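Local coordinates for DNA polymerase III, beta subunit (Eubacterium rectale, PDB 3T0P), which probably tethers DNA polymerases and other proteins to DNA as a ring-shaped, head-to-tail homodimer, thereby making replication processive, at residues B[118-123]-B[221-226]; B[265-270]-B[305-310]. One frame throughout, in Å; residues are numbered along the deposited sequence.

Interaction 1: B[118-123]-B[221-226]; sequences YIPYVE and NNHIVF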
ATOM      1  N   TYR B 118      23.889  20.025 -14.979  1.00 71.33           N
ATOM      2  CA  TYR B 118      24.610  18.760 -14.870  1.00 70.46           C
ATOM      3  C   TYR B 118      25.209  18.556 -13.511  1.00 72.49           C
ATOM      4  O   TYR B 118      25.526  19.531 -12.817  1.00 73.08           O
ATOM      5  CB  TYR B 118      25.739  18.713 -15.896  1.00 73.67           C
ATOM      6  CG  TYR B 118      25.307  18.296 -17.276  1.00 77.19           C
ATOM      7  CD1 TYR B 118      24.575  19.162 -18.091  1.00 80.26           C
ATOM      8  CD2 TYR B 118      25.699  17.073 -17.807  1.00 77.19           C
ATOM      9  CE1 TYR B 118      24.197  18.796 -19.376  1.00 81.30           C
ATOM     10  CE2 TYR B 118      25.350  16.708 -19.101  1.00 78.19           C
ATOM     11  CZ  TYR B 118      24.608  17.581 -19.887  1.00 87.11           C
ATOM     12  OH  TYR B 118      24.241  17.235 -21.163  1.00 86.78           O
ATOM     13  N   ILE B 119      25.397  17.279 -13.136  1.00 65.51           N
ATOM     14  CA  ILE B 119      26.033  16.933 -11.875  1.00 63.87           C
ATOM     15  C   ILE B 119      27.462  17.474 -11.954  1.00 69.03           C
ATOM     16  O   ILE B 119      28.125  17.233 -12.972  1.00 69.79           O
ATOM     17  CB  ILE B 119      25.973  15.413 -11.640  1.00 65.03           C
ATOM     18  CG1 ILE B 119      24.501  14.939 -11.405  1.00 63.72           C
ATOM     19  CG2 ILE B 119      26.920  15.004 -10.508  1.00 63.65           C
ATOM     20  CD1 ILE B 119      24.277  13.459 -11.582  1.00 65.71           C
ATOM     21  N   PRO B 120      27.929  18.273 -10.964  1.00 65.57           N
ATOM     22  CA  PRO B 120      29.293  18.819 -11.064  1.00 66.33           C
ATOM     23  C   PRO B 120      30.365  17.736 -10.999  1.00 70.31           C
ATOM     24  O   PRO B 120      30.119  16.638 -10.481  1.00 68.39           O
ATOM     25  CB  PRO B 120      29.391  19.733  -9.842  1.00 68.08           C
ATOM     26  CG  PRO B 120      28.418  19.157  -8.866  1.00 71.04           C
ATOM     27  CD  PRO B 120      27.278  18.691  -9.705  1.00 66.00           C
ATOM     28  N   TYR B 121      31.552  18.052 -11.526  1.00 67.89           N
ATOM     29  CA  TYR B 121      32.704  17.183 -11.405  1.00 68.35           C
ATOM     30  C   TYR B 121      33.142  17.219  -9.934  1.00 70.50           C
ATOM     31  O   TYR B 121      33.171  18.295  -9.319  1.00 70.15           O
ATOM     32  CB  TYR B 121      33.846  17.647 -12.334  1.00 72.20           C
ATOM     33  CG  TYR B 121      35.190  17.048 -11.976  1.00 75.55           C
ATOM     34  CD1 TYR B 121      35.534  15.761 -12.385  1.00 77.25           C
ATOM     35  CD2 TYR B 121      36.093  17.743 -11.179  1.00 78.09           C
ATOM     36  CE1 TYR B 121      36.754  15.190 -12.026  1.00 79.59           C
ATOM     37  CE2 TYR B 121      37.319  17.184 -10.817  1.00 80.57           C
ATOM     38  CZ  TYR B 121      37.651  15.912 -11.256  1.00 91.09           C
ATOM     39  OH  TYR B 121      38.860  15.356 -10.903  1.00 98.16           O
ATOM     40  N   VAL B 122      33.437  16.045  -9.365  1.00 64.69           N
ATOM     41  CA  VAL B 122      33.878  15.931  -7.973  1.00 63.34           C
ATOM     42  C   VAL B 122      35.172  15.140  -7.999  1.00 68.61           C
ATOM     43  O   VAL B 122      35.189  14.010  -8.508  1.00 69.34           O
ATOM     44  CB  VAL B 122      32.820  15.304  -7.010  1.00 64.39           C
ATOM     45  CG1 VAL B 122      33.326  15.288  -5.569  1.00 63.57           C
ATOM     46  CG2 VAL B 122      31.484  16.031  -7.089  1.00 63.51           C
ATOM     47  N   GLU B 123      36.253  15.733  -7.476  1.00 65.06           N
ATOM     48  CA  GLU B 123      37.543  15.057  -7.442  1.00 65.83           C
ATOM     49  C   GLU B 123      37.471  13.843  -6.517  1.00 67.86           C
ATOM     50  O   GLU B 123      36.969  13.938  -5.401  1.00 66.37           O
ATOM     51  CB  GLU B 123      38.689  15.994  -7.044  1.00 68.76           C
ATOM     52  CG  GLU B 123      40.031  15.440  -7.500  1.00 84.71           C
ATOM     53  CD  GLU B 123      41.234  16.350  -7.350  1.00113.10           C
ATOM     54  OE1 GLU B 123      41.428  17.224  -8.226  1.00114.14           O
ATOM     55  OE2 GLU B 123      42.026  16.134  -6.405  1.00106.05           O
ATOM     56  N   ASN B 221      35.130  17.547   0.148  1.00 71.19           N
ATOM     57  CA  ASN B 221      34.914  18.860   0.769  1.00 71.74           C
ATOM     58  C   ASN B 221      33.450  19.269   0.939  1.00 71.20           C
ATOM     59  O   ASN B 221      32.977  19.420   2.059  1.00 71.63           O
ATOM     60  CB  ASN B 221      35.653  19.962  -0.034  1.00 79.83           C
ATOM     61  CG  ASN B 221      37.078  19.622  -0.444  1.00111.79           C
ATOM     62  OD1 ASN B 221      37.943  19.316   0.392  1.00106.57           O
ATOM     63  ND2 ASN B 221      37.347  19.672  -1.748  1.00103.77           N
ATOM     64  N   ASN B 222      32.785  19.550  -0.168  1.00 63.71           N
ATOM     65  CA  ASN B 222      31.425  20.057  -0.231  1.00 61.35           C
ATOM     66  C   ASN B 222      30.475  19.011  -0.772  1.00 59.75           C
ATOM     67  O   ASN B 222      29.273  19.274  -0.864  1.00 58.65           O
ATOM     68  CB  ASN B 222      31.400  21.294  -1.155  1.00 65.63           C
ATOM     69  CG  ASN B 222      32.659  22.129  -1.116  1.00103.81           C
ATOM     70  OD1 ASN B 222      33.478  22.102  -2.047  1.00104.06           O
ATOM     71  ND2 ASN B 222      32.861  22.851  -0.018  1.00 96.62           N
ATOM     72  N   HIS B 223      31.019  17.837  -1.173  1.00 53.34           N
ATOM     73  CA  HIS B 223      30.258  16.763  -1.796  1.00 51.66           C
ATOM     74  C   HIS B 223      30.575  15.368  -1.264  1.00 52.75           C
ATOM     75  O   HIS B 223      31.667  15.098  -0.763  1.00 51.52           O
ATOM     76  CB  HIS B 223      30.509  16.771  -3.310  1.00 52.33           C
ATOM     77  CG  HIS B 223      30.057  18.033  -3.977  1.00 56.27           C
ATOM     78  ND1 HIS B 223      28.757  18.188  -4.416  1.00 57.26           N
ATOM     79  CD2 HIS B 223      30.729  19.183  -4.196  1.00 58.80           C
ATOM     80  CE1 HIS B 223      28.688  19.413  -4.913  1.00 57.05           C
ATOM     81  NE2 HIS B 223      29.851  20.046  -4.798  1.00 58.62           N
ATOM     82  N   ILE B 224      29.579  14.488  -1.372  1.00 45.73           N
ATOM     83  CA  ILE B 224      29.689  13.068  -1.080  1.00 43.94           C
ATOM     84  C   ILE B 224      29.239  12.353  -2.358  1.00 48.53           C
ATOM     85  O   ILE B 224      28.265  12.770  -2.978  1.00 49.03           O
ATOM     86  CB  ILE B 224      28.951  12.598   0.190  1.00 45.38           C
ATOM     87  CG1 ILE B 224      29.269  11.105   0.488  1.00 45.08           C
ATOM     88  CG2 ILE B 224      27.426  12.884   0.132  1.00 43.88           C
ATOM     89  CD1 ILE B 224      28.998  10.668   1.984  1.00 45.71           C
ATOM     90  N   VAL B 225      29.984  11.326  -2.770  1.00 44.68           N
ATOM     91  CA  VAL B 225      29.721  10.515  -3.961  1.00 42.46           C
ATOM     92  C   VAL B 225      29.611   9.049  -3.531  1.00 45.57           C
ATOM     93  O   VAL B 225      30.443   8.559  -2.776  1.00 45.77           O
ATOM     94  CB  VAL B 225      30.818  10.730  -5.050  1.00 45.90           C
ATOM     95  CG1 VAL B 225      30.580   9.852  -6.283  1.00 43.77           C
ATOM     96  CG2 VAL B 225      30.943  12.208  -5.438  1.00 46.05           C
ATOM     97  N   PHE B 226      28.553   8.377  -3.983  1.00 41.19           N
ATOM     98  CA  PHE B 226      28.291   6.959  -3.782  1.00 39.71           C
ATOM     99  C   PHE B 226      28.303   6.285  -5.130  1.00 45.51           C
ATOM    100  O   PHE B 226      27.577   6.724  -6.010  1.00 44.00           O
ATOM    101  CB  PHE B 226      26.914   6.728  -3.122  1.00 39.29           C
ATOM    102  CG  PHE B 226      26.705   7.383  -1.789  1.00 40.35           C
ATOM    103  CD1 PHE B 226      26.241   8.694  -1.706  1.00 42.78           C
ATOM    104  CD2 PHE B 226      26.906   6.676  -0.612  1.00 41.11           C
ATOM    105  CE1 PHE B 226      26.032   9.295  -0.466  1.00 42.19           C
ATOM    106  CE2 PHE B 226      26.689   7.276   0.619  1.00 43.42           C
ATOM    107  CZ  PHE B 226      26.264   8.585   0.683  1.00 41.27           C
TER
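Where Val122 packs against His223, the neighbouring carbonyl Glu123 O accepts a hydrogen bond from Thr220 OG1, an anchor on the strand next door, while no hydrogen bond joins the two segments themselves. The setting is the DNA-encircling ring of the bacterial DNA polymerase III beta subunit, built from similar domains of sheets and helices: 118-123 belongs to the loop that carries the chain from the N-terminal to the central domain, and it crosses a sheet to which both domains contribute strands. Strand 223-228 lies inside that sheet, flanked by 214-220 and 231-236. The pair illustrates how a connector without regular structure can be seated on a sheet largely by side-chain contacts, with a backbone carbonyl, Glu123 O, bonded to the neighbouring strand.

His223 and Val225, two residues apart on the strand, turn their side chains to the loop, whereas Ile224 between them points away. Val122 fits against this pair with both of its branches. CG1, anti to the backbone N (chi1 -177°), is the shared branch: Val122 CG1 lies 3.9 Å from His223 CB, and Val122 CG1 is equally 3.9 Å from Val225 CG2. The side chains of Val122 and Val225 run alongside each other, pointing opposite ways, and Val122 also touches Val234 and Thr220, so one residue reaches three adjacent strands. Its second branch, CG2, sits over one face of the imidazole, with Val122 CG2 4.0 Å from His223 CG.

Pro120 adds a smaller contact at the exposed margin, its ring slanting across the histidine. The carbon that touches the imidazole is CG, which approaches obliquely to a distance of 4.0 Å between Pro120 CG and His223 CE1.

Interaction 2: B[265-270]-B[305-310]; sequences LDCIDR and EDIDID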
ATOM      1  N   LEU B 265       9.097  -3.626  22.961  1.00 36.79           N
ATOM      2  CA  LEU B 265       8.544  -3.110  21.701  1.00 35.29           C
ATOM      3  C   LEU B 265       7.042  -3.427  21.578  1.00 37.44           C
ATOM      4  O   LEU B 265       6.243  -2.502  21.326  1.00 35.72           O
ATOM      5  CB  LEU B 265       9.320  -3.682  20.479  1.00 33.96           C
ATOM      6  CG  LEU B 265       8.792  -3.297  19.078  1.00 37.07           C
ATOM      7  CD1 LEU B 265       8.619  -1.750  18.935  1.00 35.54           C
ATOM      8  CD2 LEU B 265       9.696  -3.844  17.995  1.00 35.84           C
ATOM      9  N   ASP B 266       6.647  -4.694  21.797  1.00 33.02           N
ATOM     10  CA  ASP B 266       5.201  -5.050  21.677  1.00 33.98           C
ATOM     11  C   ASP B 266       4.315  -4.302  22.681  1.00 39.68           C
ATOM     12  O   ASP B 266       3.202  -3.901  22.342  1.00 37.56           O
ATOM     13  CB  ASP B 266       4.989  -6.552  21.823  1.00 35.85           C
ATOM     14  CG  ASP B 266       5.469  -7.341  20.610  1.00 55.45           C
ATOM     15  OD1 ASP B 266       5.868  -6.696  19.586  1.00 55.86           O
ATOM     16  OD2 ASP B 266       5.489  -8.598  20.687  1.00 63.15           O
ATOM     17  N   CYS B 267       4.824  -4.076  23.893  1.00 38.42           N
ATOM     18  CA  CYS B 267       4.059  -3.394  24.901  1.00 40.49           C
ATOM     19  C   CYS B 267       3.871  -1.904  24.578  1.00 39.96           C
ATOM     20  O   CYS B 267       2.780  -1.382  24.753  1.00 37.38           O
ATOM     21  CB  CYS B 267       4.712  -3.567  26.264  1.00 44.85           C
ATOM     22  SG  CYS B 267       4.053  -2.431  27.499  1.00 51.24           S
ATOM     23  N   ILE B 268       4.950  -1.209  24.168  1.00 37.51           N
ATOM     24  CA  ILE B 268       4.896   0.212  23.842  1.00 37.40           C
ATOM     25  C   ILE B 268       4.007   0.407  22.601  1.00 42.40           C
ATOM     26  O   ILE B 268       3.212   1.352  22.541  1.00 41.89           O
ATOM     27  CB  ILE B 268       6.309   0.819  23.675  1.00 40.28           C
ATOM     28  CG1 ILE B 268       7.124   0.598  24.974  1.00 41.03           C
ATOM     29  CG2 ILE B 268       6.191   2.312  23.354  1.00 42.03           C
ATOM     30  CD1 ILE B 268       8.551   1.204  25.032  1.00 46.87           C
ATOM     31  N   ASP B 269       4.086  -0.524  21.658  1.00 40.49           N
ATOM     32  CA  ASP B 269       3.254  -0.476  20.463  1.00 40.68           C
ATOM     33  C   ASP B 269       1.758  -0.633  20.857  1.00 45.31           C
ATOM     34  O   ASP B 269       0.930   0.129  20.364  1.00 46.08           O
ATOM     35  CB  ASP B 269       3.723  -1.550  19.480  1.00 43.70           C
ATOM     36  CG  ASP B 269       2.971  -1.605  18.166  1.00 63.37           C
ATOM     37  OD1 ASP B 269       2.871  -0.546  17.490  1.00 65.58           O
ATOM     38  OD2 ASP B 269       2.542  -2.719  17.779  1.00 70.04           O
ATOM     39  N   ARG B 270       1.431  -1.545  21.788  1.00 42.15           N
ATOM     40  CA  ARG B 270       0.052  -1.741  22.301  1.00 43.32           C
ATOM     41  C   ARG B 270      -0.489  -0.444  22.897  1.00 47.51           C
ATOM     42  O   ARG B 270      -1.602  -0.061  22.615  1.00 48.56           O
ATOM     43  CB  ARG B 270       0.016  -2.809  23.415  1.00 45.00           C
ATOM     44  CG  ARG B 270      -0.159  -4.194  22.908  1.00 52.79           C
ATOM     45  CD  ARG B 270      -0.448  -5.180  24.033  1.00 46.53           C
ATOM     46  NE  ARG B 270       0.768  -5.620  24.709  1.00 43.72           N
ATOM     47  CZ  ARG B 270       1.611  -6.540  24.244  1.00 53.96           C
ATOM     48  NH1 ARG B 270       1.400  -7.110  23.066  1.00 41.81           N
ATOM     49  NH2 ARG B 270       2.683  -6.880  24.945  1.00 37.07           N
ATOM     50  N   GLU B 305       0.581  -2.734  31.923  1.00 38.01           N
ATOM     51  CA  GLU B 305       1.329  -3.931  31.533  1.00 37.63           C
ATOM     52  C   GLU B 305       2.568  -4.108  32.405  1.00 43.28           C
ATOM     53  O   GLU B 305       3.254  -3.133  32.678  1.00 41.87           O
ATOM     54  CB  GLU B 305       1.763  -3.858  30.041  1.00 37.33           C
ATOM     55  CG  GLU B 305       2.384  -5.165  29.561  1.00 47.14           C
ATOM     56  CD  GLU B 305       2.434  -5.442  28.067  1.00 74.36           C
ATOM     57  OE1 GLU B 305       1.760  -4.720  27.290  1.00 54.31           O
ATOM     58  OE2 GLU B 305       3.172  -6.379  27.674  1.00 67.82           O
ATOM     59  N   ASP B 306       2.892  -5.360  32.758  1.00 43.17           N
ATOM     60  CA  ASP B 306       4.085  -5.713  33.530  1.00 44.82           C
ATOM     61  C   ASP B 306       5.046  -6.518  32.670  1.00 45.84           C
ATOM     62  O   ASP B 306       4.628  -7.424  31.980  1.00 45.04           O
ATOM     63  CB  ASP B 306       3.720  -6.497  34.811  1.00 48.40           C
ATOM     64  CG  ASP B 306       2.912  -5.723  35.837  1.00 66.35           C
ATOM     65  OD1 ASP B 306       3.363  -4.631  36.253  1.00 68.41           O
ATOM     66  OD2 ASP B 306       1.852  -6.229  36.261  1.00 77.57           O
ATOM     67  N   ILE B 307       6.329  -6.177  32.696  1.00 41.94           N
ATOM     68  CA  ILE B 307       7.364  -6.908  31.970  1.00 41.37           C
ATOM     69  C   ILE B 307       8.429  -7.309  32.980  1.00 46.98           C
ATOM     70  O   ILE B 307       8.866  -6.474  33.772  1.00 44.45           O
ATOM     71  CB  ILE B 307       7.971  -6.103  30.778  1.00 42.87           C
ATOM     72  CG1 ILE B 307       6.871  -5.551  29.834  1.00 41.88           C
ATOM     73  CG2 ILE B 307       8.999  -6.955  29.990  1.00 44.03           C
ATOM     74  CD1 ILE B 307       7.430  -4.688  28.645  1.00 47.18           C
ATOM     75  N   ASP B 308       8.844  -8.586  32.951  1.00 46.79           N
ATOM     76  CA  ASP B 308       9.934  -9.102  33.782  1.00 47.86           C
ATOM     77  C   ASP B 308      11.257  -8.476  33.337  1.00 49.49           C
ATOM     78  O   ASP B 308      11.545  -8.447  32.143  1.00 46.77           O
ATOM     79  CB  ASP B 308      10.031 -10.634  33.652  1.00 51.42           C
ATOM     80  CG  ASP B 308       8.912 -11.448  34.260  1.00 71.44           C
ATOM     81  OD1 ASP B 308       8.056 -10.860  34.967  1.00 72.31           O
ATOM     82  OD2 ASP B 308       8.904 -12.681  34.057  1.00 86.98           O
ATOM     83  N   ILE B 309      12.046  -7.956  34.281  1.00 47.52           N
ATOM     84  CA  ILE B 309      13.350  -7.338  33.974  1.00 46.70           C
ATOM     85  C   ILE B 309      14.385  -7.792  34.988  1.00 54.38           C
ATOM     86  O   ILE B 309      14.042  -8.359  36.035  1.00 53.78           O
ATOM     87  CB  ILE B 309      13.277  -5.769  33.953  1.00 47.02           C
ATOM     88  CG1 ILE B 309      12.935  -5.197  35.342  1.00 46.05           C
ATOM     89  CG2 ILE B 309      12.327  -5.250  32.856  1.00 45.24           C
ATOM     90  CD1 ILE B 309      13.095  -3.750  35.494  1.00 49.35           C
ATOM     91  N   ASP B 310      15.647  -7.468  34.704  1.00 52.79           N
ATOM     92  CA  ASP B 310      16.762  -7.605  35.631  1.00 53.65           C
ATOM     93  C   ASP B 310      17.247  -6.177  35.846  1.00 55.57           C
ATOM     94  O   ASP B 310      17.719  -5.548  34.904  1.00 53.32           O
ATOM     95  CB  ASP B 310      17.858  -8.565  35.126  1.00 55.74           C
TER
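Glu305 reaches the helix because its CG is anti to the backbone N (chi1 -173°) and the chain stays extended beyond it; Arg270 answers with a bend at chi3 (-82°) that turns its guanidinium back along the helix to receive the carboxylate. The result is a side-on, two-pronged salt bridge. Arg270 NE donates to Glu305 OE1 at 2.9 Å, and Arg270 NH2 donates to Glu305 OE2 at 2.8 Å. Both bonds are fairly straight, and the guanidinium and carboxylate planes lie only 26° apart. OE2 uses its syn lone pair, while NE meets OE1 on the syn side but somewhat out of the carboxylate plane.

This is the helix-on-sheet layer of the C-terminal domain. Helix 261-272 runs nearly antiparallel to strand 302-308, outermost of its sheet within this chain, the axes of the short segments approaching to 10.0 Å. Cys267 packs beside the carboxylate: Cys267 SG is 3.2 Å from Glu305 OE1, while Cys267 CB rests 3.8 Å from Ile307 CD1, both residues also touching Leu294.

The guanidinium has a further polar neighbour within its own helix, since Asp266 O lies 3.6 Å above the guanidinium plane of Arg270, over its centre. Arg270 NH1 is hydrogen-bonded to Lys81 O of the second subunit, and the strand pairs at Glu305 with an antiparallel strand of that same subunit, carrying the sheet across the interface. The salt bridge thus stands where the ring closes.

Pairing a buried carboxylate with a buried guanidinium through two matched bonds fixes the rotation of both groups, and it probably favours the ionised form of Glu305 while leaving NH1 turned to bond across the subunit boundary.

How the interactions relate
Two kinds of contact, one between domains and one within a domain beside the subunit interface, occur at distant points of the same chain. Interaction 1 seats the connector between the N-terminal and central domains by apolar contact, whereas interaction 2 holds helix to strand within the C-terminal domain through paired charges. Their centres are 46 Å apart and their nearest atoms about 27 Å, so neither touches the other; these centres lie on opposite sides of the chain's centre, about 19 and 29 Å from it. An acetate ion, probably from the crystallisation liquor, lies about 4 Å from the Pro120 side chain, and one lies about 6 Å from that of Ile307.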